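Local structure of glycosylation Associate Protein 1 (Streptococcus agalactiae serotype V, 6OYC) at residues E459-N463 with R489-Y493. The protein is a component of the Gap123 complex of the accessory Sec system, probably acting in the glycosylation and secretion of a glycoprotein. Residues are numbered along the deposited sequence; the frame is centred on the assembly and turned at random.
Sequences EHRKN and RSLIY
Y493 packs against the side chain of N463 and reaches E459 with its hydroxyl. Its CG is anti to the backbone N (chi1 168°), which carries the ring from helix 484-502 to the loop 459-463. The N463 amide leans over one side of the ring, its OD1 over the face and its CG and ND2 near the CE1 rim, with amide and ring planes 31° apart. ND2 of N463 is 3.6 Å from CE1 of Y493. At the ring edge, Y493 OH donates to OE2 of E459 over 2.8 Å, on the anti side of the carboxylate. K497 makes a cation-pi contact with the same ring.

The tight part is where N463 and S490 meet, both buried, with CA atoms 4.1 Å apart. S490 OG packs 3.4 Å from N463 CA, while its hydrogen bond goes to G446 O. The N463 amide is held at both ends. OD1 of N463 takes the backbone N-H of E459 at 2.8 Å, and ND2 bonds to F457 O.

The other side is looser and faces solvent. R461 and K462 are exposed there. R489 approaches side-on, and both its NE and its NH2 donate to R461 O, each at 3.1 Å. That oxygen lies near the guanidinium plane. N486 OD1 is a further acceptor for NH2. K462 adds its CB beside CD2 of Y493, at 4.1 Å.

The contact ties the loop that links parallel strands 449-451 and 464-466 of the second parallel sheet to helix 484-502, near the C-terminus, consistent with the second Rossmann-like domain of a GT-B fold.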
loop_
_atom_site.group_PDB
_atom_site.type_symbol
_atom_site.label_atom_id
_atom_site.label_comp_id
_atom_site.label_asym_id
_atom_site.label_seq_id
_atom_site.Cartn_x
_atom_site.Cartn_y
_atom_site.Cartn_z
ATOM N N GLU A 459 5.503 -1.108 23.514
ATOM C CA GLU A 459 5.514 -1.342 24.951
ATOM C C GLU A 459 6.361 -0.244 25.586
ATOM O O GLU A 459 7.534 -0.083 25.235
ATOM C CB GLU A 459 6.063 -2.729 25.287
ATOM C CG GLU A 459 5.080 -3.871 25.033
ATOM C CD GLU A 459 5.587 -5.201 25.557
ATOM O OE1 GLU A 459 5.583 -5.397 26.792
ATOM O OE2 GLU A 459 5.999 -6.048 24.735
ATOM N N HIS A 460 5.749 0.526 26.485
ATOM C CA HIS A 460 6.422 1.638 27.150
ATOM C C HIS A 460 7.767 1.208 27.718
ATOM O O HIS A 460 7.883 0.144 28.330
ATOM C CB HIS A 460 5.520 2.175 28.264
ATOM C CG HIS A 460 6.047 3.402 28.938
ATOM N ND1 HIS A 460 6.363 4.555 28.253
ATOM C CD2 HIS A 460 6.293 3.663 30.245
ATOM C CE1 HIS A 460 6.780 5.474 29.108
ATOM N NE2 HIS A 460 6.747 4.956 30.322
ATOM N N ARG A 461 8.794 2.032 27.476
ATOM C CA ARG A 461 10.155 1.850 27.988
ATOM C C ARG A 461 10.792 0.534 27.544
ATOM O O ARG A 461 11.809 0.110 28.102
ATOM C CB ARG A 461 10.203 1.968 29.519
ATOM C CG ARG A 461 9.907 3.373 30.057
ATOM C CD ARG A 461 9.770 3.377 31.583
ATOM N NE ARG A 461 11.065 3.186 32.230
ATOM C CZ ARG A 461 11.753 4.160 32.815
ATOM N NH1 ARG A 461 11.261 5.395 32.842
ATOM N NH2 ARG A 461 12.930 3.897 33.373
ATOM N N LYS A 462 10.229 -0.125 26.541
ATOM C CA LYS A 462 10.843 -1.313 25.961
ATOM C C LYS A 462 11.263 -1.084 24.521
ATOM O O LYS A 462 12.408 -1.384 24.154
ATOM C CB LYS A 462 9.874 -2.504 26.038
ATOM C CG LYS A 462 9.613 -3.023 27.440
ATOM C CD LYS A 462 9.044 -4.434 27.404
ATOM C CE LYS A 462 8.643 -4.900 28.789
ATOM N NZ LYS A 462 9.741 -4.656 29.779
ATOM N N ASN A 463 10.354 -0.558 23.693
ATOM C CA ASN A 463 10.663 -0.185 22.316
ATOM C C ASN A 463 10.050 1.166 21.990
ATOM O O ASN A 463 9.824 1.477 20.815
ATOM C CB ASN A 463 10.175 -1.255 21.320
ATOM C CG ASN A 463 8.649 -1.311 21.194
ATOM O OD1 ASN A 463 7.909 -1.080 22.162
ATOM N ND2 ASN A 463 8.175 -1.629 19.993
ATOM N N ARG A 489 17.993 -1.775 24.066
ATOM C CA ARG A 489 16.892 -2.604 24.540
ATOM C C ARG A 489 15.793 -2.687 23.490
ATOM O O ARG A 489 15.147 -3.731 23.342
ATOM C CB ARG A 489 16.341 -2.054 25.862
ATOM C CG ARG A 489 15.091 -2.784 26.355
ATOM C CD ARG A 489 14.942 -2.739 27.873
ATOM N NE ARG A 489 14.424 -1.449 28.306
ATOM C CZ ARG A 489 15.178 -0.460 28.782
ATOM N NH1 ARG A 489 16.488 -0.621 28.911
ATOM N NH2 ARG A 489 14.618 0.687 29.143
ATOM N N SER A 490 15.600 -1.600 22.734
ATOM C CA SER A 490 14.537 -1.539 21.741
ATOM C C SER A 490 14.890 -2.364 20.507
ATOM O O SER A 490 14.058 -3.131 20.000
ATOM C CB SER A 490 14.265 -0.083 21.363
ATOM O OG SER A 490 13.338 -0.007 20.290
ATOM N N LEU A 491 16.119 -2.217 20.011
ATOM C CA LEU A 491 16.580 -3.049 18.902
ATOM C C LEU A 491 16.476 -4.530 19.243
ATOM O O LEU A 491 15.981 -5.334 18.442
ATOM C CB LEU A 491 18.018 -2.680 18.537
ATOM C CG LEU A 491 18.676 -3.345 17.322
ATOM C CD1 LEU A 491 17.701 -3.579 16.133
ATOM C CD2 LEU A 491 19.847 -2.488 16.905
ATOM N N ILE A 492 16.917 -4.905 20.442
ATOM C CA ILE A 492 16.890 -6.306 20.848
ATOM C C ILE A 492 15.457 -6.792 20.974
ATOM O O ILE A 492 15.139 -7.944 20.650
ATOM C CB ILE A 492 17.666 -6.483 22.166
ATOM C CG1 ILE A 492 19.168 -6.409 21.906
ATOM C CG2 ILE A 492 17.261 -7.773 22.871
ATOM C CD1 ILE A 492 19.965 -5.917 23.100
ATOM N N TYR A 493 14.574 -5.923 21.465
ATOM C CA TYR A 493 13.171 -6.292 21.576
ATOM C C TYR A 493 12.584 -6.565 20.203
ATOM O O TYR A 493 11.839 -7.531 20.017
ATOM C CB TYR A 493 12.412 -5.180 22.296
ATOM C CG TYR A 493 10.901 -5.251 22.258
ATOM C CD1 TYR A 493 10.192 -4.914 21.105
ATOM C CD2 TYR A 493 10.177 -5.591 23.396
ATOM C CE1 TYR A 493 8.808 -4.952 21.074
ATOM C CE2 TYR A 493 8.782 -5.627 23.377
ATOM C CZ TYR A 493 8.104 -5.305 22.213
ATOM O OH TYR A 493 6.723 -5.340 22.174
#